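Local coordinates for penicillin binding protein 2X (Streptococcus thermophilus, PDB 5U47) that probably cross-links the peptides of neighbouring peptidoglycan strands as a transpeptidase of the division machinery, and is probably inactivated by beta-lactams, which acylate its active site, at residues I52-S57 with A95-K100; A532-E537 with E568-G573; N528-M533 with T560-V565; Y317-G322 with D332-E337. The protein carries 1 engineered substitution. All blocks are in the same frame, centred on the assembly; numbering follows the deposited sequence.

Interaction 1 of 4, residues I52-S57 with A95-K100; sequences IYAIVS and AQLRTK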
loop_
_atom_site.group_PDB
_atom_site.type_symbol
_atom_site.label_atom_id
_atom_site.label_comp_id
_atom_site.label_asym_id
_atom_site.label_seq_id
_atom_site.Cartn_x
_atom_site.Cartn_y
_atom_site.Cartn_z
ATOM N N ILE A 52 34.822 12.715 -11.099
ATOM C CA ILE A 52 36.288 12.728 -11.166
ATOM C C ILE A 52 36.871 14.034 -10.610
ATOM O O ILE A 52 36.361 15.122 -10.877
ATOM C CB ILE A 52 36.804 12.433 -12.610
ATOM C CG1 ILE A 52 38.320 12.202 -12.598
ATOM C CG2 ILE A 52 36.422 13.538 -13.601
ATOM C CD1 ILE A 52 38.886 11.765 -13.938
ATOM N N TYR A 53 37.937 13.901 -9.825
ATOM C CA TYR A 53 38.637 15.041 -9.230
ATOM C C TYR A 53 40.126 14.922 -9.465
ATOM O O TYR A 53 40.644 13.826 -9.686
ATOM C CB TYR A 53 38.397 15.111 -7.721
ATOM C CG TYR A 53 36.957 15.325 -7.355
ATOM C CD1 TYR A 53 36.077 14.243 -7.258
ATOM C CD2 TYR A 53 36.469 16.599 -7.095
ATOM C CE1 TYR A 53 34.747 14.429 -6.929
ATOM C CE2 TYR A 53 35.141 16.796 -6.762
ATOM C CZ TYR A 53 34.277 15.707 -6.682
ATOM O OH TYR A 53 32.950 15.896 -6.353
ATOM N N ALA A 54 40.807 16.060 -9.409
ATOM C CA ALA A 54 42.259 16.110 -9.580
ATOM C C ALA A 54 42.853 16.976 -8.475
ATOM O O ALA A 54 42.482 18.139 -8.332
ATOM C CB ALA A 54 42.621 16.659 -10.961
ATOM N N ILE A 55 43.729 16.390 -7.658
ATOM C CA ILE A 55 44.392 17.147 -6.606
ATOM C C ILE A 55 45.658 17.760 -7.212
ATOM O O ILE A 55 46.553 17.030 -7.657
ATOM C CB ILE A 55 44.735 16.282 -5.384
ATOM C CG1 ILE A 55 43.445 15.836 -4.690
ATOM C CG2 ILE A 55 45.629 17.071 -4.416
ATOM C CD1 ILE A 55 43.683 14.926 -3.502
ATOM N N VAL A 56 45.707 19.092 -7.226
ATOM C CA VAL A 56 46.840 19.844 -7.812
ATOM C C VAL A 56 47.738 20.540 -6.793
ATOM O O VAL A 56 48.793 21.061 -7.172
ATOM C CB VAL A 56 46.341 20.915 -8.820
ATOM C CG1 VAL A 56 45.658 20.247 -10.012
ATOM C CG2 VAL A 56 45.406 21.935 -8.155
ATOM N N SER A 57 47.334 20.561 -5.516
ATOM C CA SER A 57 48.131 21.233 -4.479
ATOM C C SER A 57 49.526 20.644 -4.348
ATOM O O SER A 57 49.680 19.426 -4.208
ATOM C CB SER A 57 47.454 21.139 -3.106
ATOM O OG SER A 57 48.243 21.777 -2.116
ATOM N N ALA A 95 42.575 24.346 -18.146
ATOM C CA ALA A 95 42.134 25.520 -17.375
ATOM C C ALA A 95 41.905 25.151 -15.927
ATOM O O ALA A 95 42.508 25.748 -15.027
ATOM C CB ALA A 95 40.858 26.103 -17.958
ATOM N N GLN A 96 41.059 24.140 -15.720
ATOM C CA GLN A 96 40.715 23.659 -14.379
ATOM C C GLN A 96 41.938 23.211 -13.584
ATOM O O GLN A 96 42.103 23.595 -12.428
ATOM C CB GLN A 96 39.712 22.502 -14.459
ATOM C CG GLN A 96 38.321 22.874 -14.957
ATOM C CD GLN A 96 37.600 23.820 -14.019
ATOM O OE1 GLN A 96 37.903 25.007 -13.954
ATOM N NE2 GLN A 96 36.627 23.302 -13.305
ATOM N N LEU A 97 42.787 22.404 -14.217
ATOM C CA LEU A 97 44.000 21.900 -13.587
ATOM C C LEU A 97 44.926 23.023 -13.111
ATOM O O LEU A 97 45.611 22.863 -12.094
ATOM C CB LEU A 97 44.746 20.943 -14.537
ATOM C CG LEU A 97 44.118 19.561 -14.776
ATOM C CD1 LEU A 97 44.831 18.808 -15.891
ATOM C CD2 LEU A 97 44.125 18.746 -13.488
ATOM N N ARG A 98 44.926 24.153 -13.832
ATOM C CA ARG A 98 45.741 25.331 -13.477
ATOM C C ARG A 98 45.021 26.357 -12.569
ATOM O O ARG A 98 45.547 27.444 -12.369
ATOM C CB ARG A 98 46.199 26.071 -14.750
ATOM C CG ARG A 98 47.006 25.244 -15.738
ATOM C CD ARG A 98 47.312 26.056 -16.987
ATOM N NE ARG A 98 47.729 25.224 -18.117
ATOM C CZ ARG A 98 48.941 24.688 -18.283
ATOM N NH1 ARG A 98 49.909 24.852 -17.375
ATOM N NH2 ARG A 98 49.184 23.956 -19.371
ATOM N N THR A 99 43.842 26.036 -12.023
ATOM C CA THR A 99 43.125 27.000 -11.163
ATOM C C THR A 99 44.032 27.507 -10.028
ATOM O O THR A 99 44.712 26.710 -9.365
ATOM C CB THR A 99 41.855 26.390 -10.514
ATOM O OG1 THR A 99 41.069 25.692 -11.492
ATOM C CG2 THR A 99 40.998 27.485 -9.843
ATOM N N LYS A 100 44.043 28.826 -9.815
ATOM C CA LYS A 100 44.846 29.437 -8.741
ATOM C C LYS A 100 44.280 29.210 -7.340
ATOM O O LYS A 100 43.077 29.360 -7.119
ATOM C CB LYS A 100 45.029 30.946 -8.958
ATOM C CG LYS A 100 46.316 31.323 -9.666
ATOM C CD LYS A 100 46.526 32.830 -9.647
ATOM C CE LYS A 100 48.006 33.188 -9.674
ATOM N NZ LYS A 100 48.697 32.839 -8.400
#
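Ala54 and Val56, at the end of strand 42-55, meet Leu97 in the last turn of helix 90-97, where a helix packs on a sheet in the N-terminal region assigned to the PBP dimerisation family. Along the strand, Ala54 comes first: its CB points at the helix and lies 3.6 Å from CD2 of Leu97, the closest apolar approach between the segments. Ile55 points away from the helix and touches Tyr60 and Gln104. Val56, just past the strand, turns back toward the helix, and its CG1 reaches the same Leu97 methyl at 4.1 Å. One branch of the leucine thus bridges Ala54 of the strand and Val56 just beyond it. Its chi1 of -72° and chi2 of 171° together bring CD2 nearer to the strand than its CA-CB bond alone would suggest. Phe75 and Val78 of helix 72-86 also touch Leu97, so the leucine is packed between sheet and neighbouring helix. Beyond it the helix ends, and Gln96 O accepts from both Thr99 N and Thr99 OG1, the latter unusually close and tilted 19° from the carbonyl plane. CG1 of Val56 also comes within 3.3 Å of the Leu97 carbonyl oxygen.

Interaction 2 of 4, residues A532-E537 with E568-G573; sequences AMVPSE and EAMSMG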
loop_
_atom_site.group_PDB
_atom_site.type_symbol
_atom_site.label_atom_id
_atom_site.label_comp_id
_atom_site.label_asym_id
_atom_site.label_seq_id
_atom_site.Cartn_x
_atom_site.Cartn_y
_atom_site.Cartn_z
ATOM N N ALA A 532 -15.550 -5.829 -8.195
ATOM C CA ALA A 532 -15.785 -7.034 -8.976
ATOM C C ALA A 532 -14.976 -8.187 -8.381
ATOM O O ALA A 532 -13.838 -7.990 -7.918
ATOM C CB ALA A 532 -15.393 -6.799 -10.424
ATOM N N MET A 533 -15.589 -9.369 -8.363
ATOM C CA MET A 533 -14.992 -10.579 -7.837
ATOM C C MET A 533 -15.239 -11.708 -8.823
ATOM O O MET A 533 -16.353 -11.909 -9.291
ATOM C CB MET A 533 -15.582 -10.938 -6.462
ATOM C CG MET A 533 -15.436 -9.825 -5.434
ATOM S SD MET A 533 -16.213 -10.246 -3.885
ATOM C CE MET A 533 -16.174 -8.714 -2.960
ATOM N N VAL A 534 -14.185 -12.440 -9.145
ATOM C CA VAL A 534 -14.282 -13.490 -10.121
ATOM C C VAL A 534 -13.394 -14.657 -9.705
ATOM O O VAL A 534 -12.335 -14.430 -9.091
ATOM C CB VAL A 534 -13.867 -12.945 -11.517
ATOM C CG1 VAL A 534 -12.391 -12.588 -11.554
ATOM C CG2 VAL A 534 -14.195 -13.930 -12.625
ATOM N N PRO A 535 -13.850 -15.900 -9.883
ATOM C CA PRO A 535 -15.205 -16.254 -10.318
ATOM C C PRO A 535 -16.136 -15.982 -9.141
ATOM O O PRO A 535 -15.674 -15.859 -8.013
ATOM C CB PRO A 535 -15.127 -17.752 -10.615
ATOM C CG PRO A 535 -13.706 -18.143 -10.472
ATOM C CD PRO A 535 -12.979 -17.070 -9.733
ATOM N N SER A 536 -17.430 -15.887 -9.390
ATOM C CA SER A 536 -18.364 -15.487 -8.352
ATOM C C SER A 536 -18.497 -16.428 -7.155
ATOM O O SER A 536 -18.461 -15.994 -6.007
ATOM C CB SER A 536 -19.745 -15.237 -8.969
ATOM O OG SER A 536 -20.677 -14.903 -7.959
ATOM N N GLU A 537 -18.630 -17.713 -7.431
ATOM C CA GLU A 537 -18.886 -18.677 -6.394
ATOM C C GLU A 537 -17.681 -18.998 -5.493
ATOM O O GLU A 537 -17.861 -19.256 -4.322
ATOM C CB GLU A 537 -19.440 -19.941 -7.044
ATOM C CG GLU A 537 -20.291 -20.775 -6.131
ATOM C CD GLU A 537 -21.177 -21.715 -6.923
ATOM O OE1 GLU A 537 -20.644 -22.671 -7.525
ATOM O OE2 GLU A 537 -22.407 -21.486 -6.938
ATOM N N GLU A 568 -6.595 -10.813 -17.627
ATOM C CA GLU A 568 -5.144 -10.983 -17.594
ATOM C C GLU A 568 -4.759 -11.717 -16.317
ATOM O O GLU A 568 -3.947 -12.625 -16.360
ATOM C CB GLU A 568 -4.415 -9.635 -17.659
ATOM C CG GLU A 568 -2.899 -9.756 -17.872
ATOM C CD GLU A 568 -2.510 -10.327 -19.237
ATOM O OE1 GLU A 568 -3.370 -10.396 -20.156
ATOM O OE2 GLU A 568 -1.329 -10.707 -19.397
ATOM N N ALA A 569 -5.366 -11.335 -15.189
ATOM C CA ALA A 569 -5.076 -11.978 -13.908
ATOM C C ALA A 569 -5.386 -13.468 -13.947
ATOM O O ALA A 569 -4.577 -14.299 -13.492
ATOM C CB ALA A 569 -5.854 -11.326 -12.777
ATOM N N MET A 570 -6.571 -13.795 -14.470
ATOM C CA MET A 570 -6.978 -15.196 -14.603
ATOM C C MET A 570 -6.052 -15.972 -15.553
ATOM O O MET A 570 -5.722 -17.123 -15.284
ATOM C CB MET A 570 -8.433 -15.313 -15.067
ATOM C CG MET A 570 -9.461 -14.866 -14.043
ATOM S SD MET A 570 -9.535 -15.882 -12.548
ATOM C CE MET A 570 -10.245 -17.392 -13.176
ATOM N N SER A 571 -5.610 -15.343 -16.643
ATOM C CA SER A 571 -4.748 -16.033 -17.599
ATOM C C SER A 571 -3.346 -16.339 -17.037
ATOM O O SER A 571 -2.676 -17.235 -17.546
ATOM C CB SER A 571 -4.594 -15.223 -18.893
ATOM O OG SER A 571 -3.785 -14.079 -18.654
ATOM N N MET A 572 -2.912 -15.614 -15.999
ATOM C CA MET A 572 -1.560 -15.798 -15.446
ATOM C C MET A 572 -1.354 -17.068 -14.620
ATOM O O MET A 572 -0.290 -17.697 -14.723
ATOM C CB MET A 572 -1.116 -14.555 -14.683
ATOM C CG MET A 572 -0.846 -13.396 -15.632
ATOM S SD MET A 572 -0.517 -11.819 -14.825
ATOM C CE MET A 572 1.107 -12.135 -14.141
ATOM N N GLY A 573 -2.343 -17.454 -13.819
ATOM C CA GLY A 573 -2.249 -18.703 -13.046
ATOM C C GLY A 573 -1.135 -18.713 -12.016
ATOM O O GLY A 573 -1.067 -17.835 -11.159
#
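Met570 extends from helix 558-572 toward Val534 and Pro535, at the point where strand 526-534 leaves the five-stranded antiparallel sheet of the transpeptidase domain. This is helix-on-sheet packing at the C-terminal ends of strand and helix, made by apolar atoms. The methionine carries it with a strongly folded chain: all three torsions turn the same way, ending with chi3 at -70°, so the thioether curls and its terminal methyl is brought round to the proline. Two parts of the one side chain therefore serve two neighbours. CG, close to the helix, meets CG1 of Val534 at 4.5 Å, whereas CE, at the far end, lies 4.4 Å from CD of Pro535. Both separations are long for van der Waals contact, and the packing is light. Val534 points toward the helix, and it also touches Leu566, one turn earlier, and Asn500. Pro535 follows a cis peptide bond, which bends the chain as the strand ends; its ring also touches Asn500 and Glu540. Tyr541 of the adjacent strand 541-548 touches both Met570 and Ala569. Near the end of the helix, Ser571 folds its hydroxyl back onto the backbone: OG donates to Glu568 O at 2.7 Å, with the donor tilted 26° from the carbonyl plane.

Interaction 3 of 4, residues N528-M533 with T560-V565; sequences NSVVAM and TVVNPV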
loop_
_atom_site.group_PDB
_atom_site.type_symbol
_atom_site.label_atom_id
_atom_site.label_comp_id
_atom_site.label_asym_id
_atom_site.label_seq_id
_atom_site.Cartn_x
_atom_site.Cartn_y
_atom_site.Cartn_z
ATOM N N ASN A 528 -17.608 7.791 -8.826
ATOM C CA ASN A 528 -18.118 6.553 -9.419
ATOM C C ASN A 528 -17.174 5.396 -9.143
ATOM O O ASN A 528 -15.958 5.554 -9.230
ATOM C CB ASN A 528 -18.301 6.742 -10.929
ATOM C CG ASN A 528 -19.329 7.820 -11.260
ATOM O OD1 ASN A 528 -20.121 8.213 -10.422
ATOM N ND2 ASN A 528 -19.330 8.270 -12.488
ATOM N N SER A 529 -17.721 4.232 -8.825
ATOM C CA SER A 529 -16.881 3.102 -8.468
ATOM C C SER A 529 -17.499 1.765 -8.763
ATOM O O SER A 529 -18.693 1.663 -9.048
ATOM C CB SER A 529 -16.495 3.183 -6.982
ATOM O OG SER A 529 -17.611 3.049 -6.111
ATOM N N VAL A 530 -16.669 0.729 -8.719
ATOM C CA VAL A 530 -17.150 -0.625 -8.901
ATOM C C VAL A 530 -16.242 -1.611 -8.175
ATOM O O VAL A 530 -15.011 -1.400 -8.086
ATOM C CB VAL A 530 -17.239 -1.001 -10.412
ATOM C CG1 VAL A 530 -15.869 -1.065 -11.078
ATOM C CG2 VAL A 530 -17.956 -2.319 -10.603
ATOM N N VAL A 531 -16.853 -2.650 -7.613
ATOM C CA VAL A 531 -16.105 -3.764 -7.054
ATOM C C VAL A 531 -16.519 -4.974 -7.868
ATOM O O VAL A 531 -17.702 -5.089 -8.237
ATOM C CB VAL A 531 -16.361 -4.007 -5.567
ATOM C CG1 VAL A 531 -17.839 -4.289 -5.268
ATOM C CG2 VAL A 531 -15.470 -5.139 -5.074
ATOM N N ALA A 532 -15.550 -5.829 -8.195
ATOM C CA ALA A 532 -15.785 -7.034 -8.976
ATOM C C ALA A 532 -14.976 -8.187 -8.381
ATOM O O ALA A 532 -13.838 -7.990 -7.918
ATOM C CB ALA A 532 -15.393 -6.799 -10.424
ATOM N N MET A 533 -15.589 -9.369 -8.363
ATOM C CA MET A 533 -14.992 -10.579 -7.837
ATOM C C MET A 533 -15.239 -11.708 -8.823
ATOM O O MET A 533 -16.353 -11.909 -9.291
ATOM C CB MET A 533 -15.582 -10.938 -6.462
ATOM C CG MET A 533 -15.436 -9.825 -5.434
ATOM S SD MET A 533 -16.213 -10.246 -3.885
ATOM C CE MET A 533 -16.174 -8.714 -2.960
ATOM N N THR A 560 -13.549 -0.957 -19.751
ATOM C CA THR A 560 -12.236 -0.581 -20.230
ATOM C C THR A 560 -11.118 -1.019 -19.277
ATOM O O THR A 560 -10.044 -1.429 -19.711
ATOM C CB THR A 560 -12.162 0.958 -20.424
ATOM O OG1 THR A 560 -13.176 1.363 -21.354
ATOM C CG2 THR A 560 -10.798 1.391 -20.940
ATOM N N VAL A 561 -11.389 -0.977 -17.983
ATOM C CA VAL A 561 -10.362 -1.270 -16.989
ATOM C C VAL A 561 -10.575 -2.614 -16.271
ATOM O O VAL A 561 -9.636 -3.378 -16.138
ATOM C CB VAL A 561 -10.173 -0.056 -16.030
ATOM C CG1 VAL A 561 -11.425 0.247 -15.244
ATOM C CG2 VAL A 561 -9.012 -0.288 -15.085
ATOM N N VAL A 562 -11.801 -2.942 -15.879
ATOM C CA VAL A 562 -12.038 -4.179 -15.153
ATOM C C VAL A 562 -11.883 -5.444 -16.017
ATOM O O VAL A 562 -11.111 -6.331 -15.668
ATOM C CB VAL A 562 -13.422 -4.183 -14.466
ATOM C CG1 VAL A 562 -13.639 -5.472 -13.677
ATOM C CG2 VAL A 562 -13.561 -2.977 -13.555
ATOM N N ASN A 563 -12.564 -5.497 -17.155
ATOM C CA ASN A 563 -12.573 -6.719 -17.986
ATOM C C ASN A 563 -11.194 -7.237 -18.396
ATOM O O ASN A 563 -10.871 -8.386 -18.109
ATOM C CB ASN A 563 -13.484 -6.569 -19.254
ATOM C CG ASN A 563 -14.929 -6.217 -18.915
ATOM O OD1 ASN A 563 -15.208 -5.686 -17.854
ATOM N ND2 ASN A 563 -15.848 -6.501 -19.834
ATOM N N PRO A 564 -10.383 -6.404 -19.072
ATOM C CA PRO A 564 -9.096 -6.948 -19.513
ATOM C C PRO A 564 -8.111 -7.238 -18.371
ATOM O O PRO A 564 -7.314 -8.162 -18.477
ATOM C CB PRO A 564 -8.579 -5.893 -20.489
ATOM C CG PRO A 564 -9.307 -4.643 -20.161
ATOM C CD PRO A 564 -10.588 -5.011 -19.514
ATOM N N VAL A 565 -8.174 -6.474 -17.287
ATOM C CA VAL A 565 -7.254 -6.678 -16.159
ATOM C C VAL A 565 -7.586 -7.974 -15.439
ATOM O O VAL A 565 -6.691 -8.782 -15.190
ATOM C CB VAL A 565 -7.246 -5.462 -15.214
ATOM C CG1 VAL A 565 -6.402 -5.753 -13.946
ATOM C CG2 VAL A 565 -6.693 -4.259 -15.971
#
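Val562 spreads its two methyls over Val530 and Ala532, one methyl to each, and this single residue of helix 558-572 makes the whole contact with strand 526-534. CG2 meets CG1 of Val530 at 3.9 Å, and CG1 meets CB of Ala532, also at 3.9 Å. The division follows from the valine's rotation about CA-CB: with chi1 at -178°, CG1 lies opposite the backbone N, and CG2 stands beside that N, so the branches part toward successive residues of one strand face. Val530 offers CG1, the methyl lodged between its own backbone N and carbonyl carbon (chi1 66°), and the two valine side chains cross obliquely. Val531, between the two contacting residues, points away from the helix and touches Phe423 of helix 416-427, which lies on the other side of the sheet. The strand is thus packed between two helices, as in the penicillin-recognising fold. It is hydrogen-bonded through its backbone to strand 541-548 on one flank and to strand 503-510 on the other; the latter includes Lys505, the probable lysine of a K(T/S)G-type motif. On the helix, Pro564 has no amide hydrogen, and the bonding to the preceding turn is interrupted at Asn563 and Pro564, just after Val562. The side chain of Asn563 is bonded through ND2 to Ile494 O. Because the three touching residues are buried and purely aliphatic, the helix and the central sheet are held together here by shape and by exclusion of water rather than by directional bonds.

Interaction 4 of 4, residues Y317-G322 with D332-E337; sequences YSNANG and DWSINE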
loop_
_atom_site.group_PDB
_atom_site.type_symbol
_atom_site.label_atom_id
_atom_site.label_comp_id
_atom_site.label_asym_id
_atom_site.label_seq_id
_atom_site.Cartn_x
_atom_site.Cartn_y
_atom_site.Cartn_z
ATOM N N TYR A 317 -41.402 -3.572 -2.155
ATOM C CA TYR A 317 -41.551 -2.227 -1.609
ATOM C C TYR A 317 -41.663 -1.254 -2.775
ATOM O O TYR A 317 -41.397 -1.618 -3.922
ATOM C CB TYR A 317 -40.340 -1.862 -0.727
ATOM C CG TYR A 317 -39.062 -1.653 -1.517
ATOM C CD1 TYR A 317 -38.248 -2.723 -1.864
ATOM C CD2 TYR A 317 -38.683 -0.379 -1.933
ATOM C CE1 TYR A 317 -37.095 -2.532 -2.597
ATOM C CE2 TYR A 317 -37.527 -0.178 -2.666
ATOM C CZ TYR A 317 -36.744 -1.253 -3.002
ATOM O OH TYR A 317 -35.593 -1.047 -3.735
ATOM N N SER A 318 -42.043 -0.016 -2.478
ATOM C CA SER A 318 -42.145 1.017 -3.493
ATOM C C SER A 318 -41.142 2.134 -3.202
ATOM O O SER A 318 -40.985 2.550 -2.058
ATOM C CB SER A 318 -43.557 1.598 -3.526
ATOM O OG SER A 318 -43.636 2.595 -4.523
ATOM N N ASN A 319 -40.473 2.622 -4.247
ATOM C CA ASN A 319 -39.534 3.736 -4.108
ATOM C C ASN A 319 -40.182 5.049 -4.561
ATOM O O ASN A 319 -39.502 6.073 -4.654
ATOM C CB ASN A 319 -38.264 3.473 -4.932
ATOM C CG ASN A 319 -38.527 3.409 -6.432
ATOM O OD1 ASN A 319 -39.674 3.485 -6.885
ATOM N ND2 ASN A 319 -37.457 3.271 -7.212
ATOM N N ALA A 320 -41.497 5.015 -4.801
ATOM C CA ALA A 320 -42.220 6.161 -5.353
ATOM C C ALA A 320 -42.221 7.422 -4.503
ATOM O O ALA A 320 -42.209 8.532 -5.046
ATOM C CB ALA A 320 -43.658 5.758 -5.676
ATOM N N ASN A 321 -42.255 7.261 -3.184
ATOM C CA ASN A 321 -42.281 8.408 -2.276
ATOM C C ASN A 321 -40.982 8.575 -1.517
ATOM O O ASN A 321 -40.872 9.452 -0.658
ATOM C CB ASN A 321 -43.441 8.254 -1.287
ATOM C CG ASN A 321 -44.796 8.336 -1.960
ATOM O OD1 ASN A 321 -45.699 7.568 -1.646
ATOM N ND2 ASN A 321 -44.940 9.260 -2.898
ATOM N N GLY A 322 -39.987 7.758 -1.853
ATOM C CA GLY A 322 -38.733 7.791 -1.131
ATOM C C GLY A 322 -38.962 7.320 0.288
ATOM O O GLY A 322 -39.943 6.632 0.573
ATOM N N ASP A 332 -34.381 7.345 -4.747
ATOM C CA ASP A 332 -33.578 6.558 -5.685
ATOM C C ASP A 332 -33.066 7.422 -6.838
ATOM O O ASP A 332 -33.621 8.486 -7.135
ATOM C CB ASP A 332 -34.357 5.338 -6.189
ATOM C CG ASP A 332 -34.487 4.245 -5.122
ATOM O OD1 ASP A 332 -33.888 4.395 -4.033
ATOM O OD2 ASP A 332 -35.165 3.224 -5.375
ATOM N N TRP A 333 -31.998 6.953 -7.479
ATOM C CA TRP A 333 -31.355 7.689 -8.576
ATOM C C TRP A 333 -32.297 8.033 -9.734
ATOM O O TRP A 333 -32.262 9.143 -10.255
ATOM C CB TRP A 333 -30.104 6.937 -9.097
ATOM C CG TRP A 333 -30.358 5.557 -9.665
ATOM C CD1 TRP A 333 -30.266 4.366 -9.000
ATOM C CD2 TRP A 333 -30.719 5.229 -11.019
ATOM N NE1 TRP A 333 -30.556 3.322 -9.847
ATOM C CE2 TRP A 333 -30.835 3.821 -11.091
ATOM C CE3 TRP A 333 -30.952 5.985 -12.174
ATOM C CZ2 TRP A 333 -31.179 3.155 -12.274
ATOM C CZ3 TRP A 333 -31.298 5.321 -13.353
ATOM C CH2 TRP A 333 -31.411 3.920 -13.388
ATOM N N SER A 334 -33.144 7.088 -10.119
ATOM C CA SER A 334 -34.063 7.298 -11.228
ATOM C C SER A 334 -35.141 8.348 -10.905
ATOM O O SER A 334 -35.605 9.054 -11.801
ATOM C CB SER A 334 -34.700 5.974 -11.627
ATOM O OG SER A 334 -35.328 5.375 -10.513
ATOM N N ILE A 335 -35.529 8.440 -9.632
ATOM C CA ILE A 335 -36.504 9.439 -9.175
ATOM C C ILE A 335 -35.858 10.826 -9.179
ATOM O O ILE A 335 -36.468 11.793 -9.624
ATOM C CB ILE A 335 -37.089 9.091 -7.775
ATOM C CG1 ILE A 335 -38.243 8.082 -7.906
ATOM C CG2 ILE A 335 -37.634 10.333 -7.067
ATOM C CD1 ILE A 335 -37.868 6.758 -8.537
ATOM N N ASN A 336 -34.623 10.917 -8.695
ATOM C CA ASN A 336 -33.906 12.196 -8.668
ATOM C C ASN A 336 -33.528 12.703 -10.073
ATOM O O ASN A 336 -33.243 13.890 -10.245
ATOM C CB ASN A 336 -32.667 12.095 -7.773
ATOM C CG ASN A 336 -33.020 11.796 -6.322
ATOM O OD1 ASN A 336 -34.124 12.106 -5.861
ATOM N ND2 ASN A 336 -32.084 11.196 -5.596
ATOM N N GLU A 337 -33.554 11.805 -11.063
ATOM C CA GLU A 337 -33.233 12.141 -12.457
ATOM C C GLU A 337 -34.471 12.106 -13.364
ATOM O O GLU A 337 -34.354 12.260 -14.576
ATOM C CB GLU A 337 -32.158 11.185 -12.989
ATOM C CG GLU A 337 -30.848 11.255 -12.210
ATOM C CD GLU A 337 -29.895 10.125 -12.545
ATOM O OE1 GLU A 337 -29.156 9.700 -11.634
ATOM O OE2 GLU A 337 -29.901 9.646 -13.701
HETATM O O HOH W 1 -37.150 7.469 -4.580
#
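The amide of Asn319 and the carboxylate of Asp332 meet with their planes 69° apart, joining an ST turn after strand 316-318, in which Ser318 OG accepts from Ala320 N, to the start of helix 333-336 in the transpeptidase domain. Beside them, Ser334 CB lies over one face of the Trp333 ring, offset toward its rim. Asn319 ND2 donates to Asp332 OD2 at 2.9 Å. The acceptor lies almost exactly in the amide plane, but the donor reaches OD2 on its anti side and 23° out of the carboxylate plane. Asn319 places CG between its backbone N and carbonyl carbon (chi1 64°), which swings the amide toward the helix. There CD1 of Ile335 comes within 3.8 Å of ND2. The other amide atom, OD1, accepts from Arg343 N. Asp332 is likewise held at both oxygens: Ser355 OG bonds to OD2 and Val357 N to OD1, while Tyr317 OH bonds to the same Ser355. Ser355 follows Ser354, probably the serine of an (S/Y)xN motif, so the network lies near that probable site. Asp332 occupies the N-cap position, yet its side chain makes no capping bond. A water completes the junction, donating to Asn319 O at 2.7 Å and accepting from Asp332 N at 2.8 Å.

Overall arrangement
From the N terminus, interaction 1 comes first, closing a largely helical loop of 37 residues within the N-terminal region. Interaction 4 follows in the transpeptidase domain and closes a short loop of nine residues, mostly strand; its centre is about 82 Å from that of interaction 1. Interactions 3 and 2 both pair strand 526-534 with helix 558-572. They share Ala532 and Met533, and their centres lie about 11 Å apart. The two closures are staggered: interaction 3 opens and closes earlier, and neither contains the other. From Val530 to Pro535 the contacts move from Val562 to Met570, so strand and helix run in roughly the same direction. Interaction 4 approaches interaction 3 to about 9 Å between nearest atoms, without touching it.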